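Local coordinates for L-arabinose ABC transporter, periplasmic L-arabinose-binding protein (Burkholderia thailandensis, PDB 4KZK) that binds beta-D-galactose and probably L-arabinose in the periplasm, presumably for delivery to an ABC transporter, at residues V169-L174 with A201-A206. Sequence-based numbering, arbitrary orientation.
Sequences VGVLRL and ANVVDA
R173 reaches across to D205 on the neighbouring strand and grips its carboxylate side-on, NE to OD1 at 2.8 Å and NH1 to OD2 at 2.9 Å. Both N-H groups point almost straight at their acceptors and within the guanidinium plane, yet the carboxylate is turned 64° from that plane, and both oxygens are met from above the carboxylate plane. The arginine chain leaves the backbone extended and then turns about the CG-CD bond (chi3 82°), which swings NE and NH1 over to the aspartate. NH2 is held in turn by D177 and T186, fixing the guanidinium's rotation.

Beneath this pair the backbones run parallel. R173 N donates to V204 O, and R173 O accepts from A206 N at 2.9 Å; two residues earlier, V171 N donates to N202 O, and V171 O accepts from V204 N at 2.7 Å. The two strands are joined through helix 180-195 as a beta-alpha-beta unit, at one margin of the sheet in a periplasmic-binding-protein lobe. On the side facing that helix, V171 CG1 meets V203 CG2 at 4.1 Å, and V171 also packs on L193. The other face carries A206, whose CB lies 3.8 Å from L172 CD1 and 4.1 Å from L174 CD2. Near V169 and N202, a water donates to V169 O and accepts from N202 ND2.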
loop_
_atom_site.group_PDB
_atom_site.type_symbol
_atom_site.label_atom_id
_atom_site.label_comp_id
_atom_site.label_asym_id
_atom_site.label_seq_id
_atom_site.Cartn_x
_atom_site.Cartn_y
_atom_site.Cartn_z
ATOM N N VAL A 169 -25.359 -7.376 -3.374
ATOM C CA VAL A 169 -23.976 -7.873 -3.249
ATOM C C VAL A 169 -23.381 -7.520 -1.887
ATOM O O VAL A 169 -23.511 -6.400 -1.407
ATOM C CB VAL A 169 -23.100 -7.347 -4.400
ATOM C CG1 VAL A 169 -21.649 -7.782 -4.233
ATOM C CG2 VAL A 169 -23.628 -7.858 -5.738
ATOM N N GLY A 170 -22.751 -8.506 -1.256
ATOM C CA GLY A 170 -21.999 -8.263 -0.031
ATOM C C GLY A 170 -20.743 -7.469 -0.345
ATOM O O GLY A 170 -20.052 -7.787 -1.297
ATOM N N VAL A 171 -20.465 -6.447 0.469
ATOM C CA VAL A 171 -19.305 -5.569 0.297
ATOM C C VAL A 171 -18.374 -5.769 1.493
ATOM O O VAL A 171 -18.657 -5.310 2.600
ATOM C CB VAL A 171 -19.746 -4.098 0.154
ATOM C CG1 VAL A 171 -18.557 -3.170 -0.007
ATOM C CG2 VAL A 171 -20.682 -3.975 -1.031
ATOM N N LEU A 172 -17.289 -6.503 1.255
ATOM C CA LEU A 172 -16.325 -6.801 2.318
ATOM C C LEU A 172 -15.238 -5.725 2.371
ATOM O O LEU A 172 -14.359 -5.672 1.510
ATOM C CB LEU A 172 -15.695 -8.179 2.111
ATOM C CG LEU A 172 -14.820 -8.649 3.276
ATOM C CD1 LEU A 172 -15.671 -8.796 4.530
ATOM C CD2 LEU A 172 -14.100 -9.939 2.929
ATOM N N ARG A 173 -15.280 -4.891 3.403
ATOM C CA ARG A 173 -14.294 -3.837 3.590
ATOM C C ARG A 173 -13.252 -4.272 4.615
ATOM O O ARG A 173 -13.498 -4.239 5.827
ATOM C CB ARG A 173 -14.975 -2.552 4.051
ATOM C CG ARG A 173 -14.047 -1.355 4.130
ATOM C CD ARG A 173 -14.736 -0.131 4.691
ATOM N NE ARG A 173 -14.794 -0.116 6.144
ATOM C CZ ARG A 173 -13.859 0.368 6.963
ATOM N NH1 ARG A 173 -14.073 0.352 8.273
ATOM N NH2 ARG A 173 -12.724 0.876 6.500
ATOM N N LEU A 174 -12.088 -4.676 4.129
ATOM C CA LEU A 174 -10.975 -5.030 5.019
ATOM C C LEU A 174 -10.403 -3.754 5.578
ATOM O O LEU A 174 -9.875 -2.935 4.815
ATOM C CB LEU A 174 -9.877 -5.773 4.266
ATOM C CG LEU A 174 -10.231 -7.149 3.735
ATOM C CD1 LEU A 174 -9.165 -7.564 2.708
ATOM C CD2 LEU A 174 -10.357 -8.157 4.851
ATOM N N ALA A 201 -26.238 -0.789 3.548
ATOM C CA ALA A 201 -26.582 -1.844 4.496
ATOM C C ALA A 201 -25.815 -3.147 4.289
ATOM O O ALA A 201 -25.738 -3.971 5.209
ATOM C CB ALA A 201 -28.076 -2.119 4.447
ATOM N N ASN A 202 -25.249 -3.327 3.090
ATOM C CA ASN A 202 -24.487 -4.517 2.734
ATOM C C ASN A 202 -22.974 -4.336 2.854
ATOM O O ASN A 202 -22.216 -5.222 2.469
ATOM C CB ASN A 202 -24.859 -4.947 1.311
ATOM C CG ASN A 202 -26.273 -5.474 1.221
ATOM O OD1 ASN A 202 -26.894 -5.805 2.236
ATOM N ND2 ASN A 202 -26.796 -5.553 0.009
ATOM N N VAL A 203 -22.528 -3.214 3.409
ATOM C CA VAL A 203 -21.106 -2.993 3.665
ATOM C C VAL A 203 -20.752 -3.659 4.992
ATOM O O VAL A 203 -21.320 -3.320 6.045
ATOM C CB VAL A 203 -20.778 -1.486 3.702
ATOM C CG1 VAL A 203 -19.357 -1.258 4.163
ATOM C CG2 VAL A 203 -21.035 -0.852 2.335
ATOM N N VAL A 204 -19.874 -4.648 4.921
ATOM C CA VAL A 204 -19.465 -5.431 6.075
ATOM C C VAL A 204 -18.037 -5.054 6.445
ATOM O O VAL A 204 -17.084 -5.376 5.738
ATOM C CB VAL A 204 -19.568 -6.938 5.762
ATOM C CG1 VAL A 204 -19.033 -7.766 6.913
ATOM C CG2 VAL A 204 -21.017 -7.308 5.447
ATOM N N ASP A 205 -17.886 -4.371 7.565
ATOM C CA ASP A 205 -16.566 -4.019 8.043
ATOM C C ASP A 205 -15.855 -5.259 8.596
ATOM O O ASP A 205 -16.434 -6.037 9.366
ATOM C CB ASP A 205 -16.660 -2.964 9.149
ATOM C CG ASP A 205 -16.738 -1.540 8.613
ATOM O OD1 ASP A 205 -17.001 -1.319 7.415
ATOM O OD2 ASP A 205 -16.500 -0.609 9.427
ATOM N N ALA A 206 -14.609 -5.444 8.172
ATOM C CA ALA A 206 -13.773 -6.563 8.588
ATOM C C ALA A 206 -12.453 -5.985 9.117
ATOM O O ALA A 206 -11.431 -5.977 8.425
ATOM C CB ALA A 206 -13.534 -7.506 7.413
HETATM O O HOH W 1 -25.067 -4.177 -1.975
#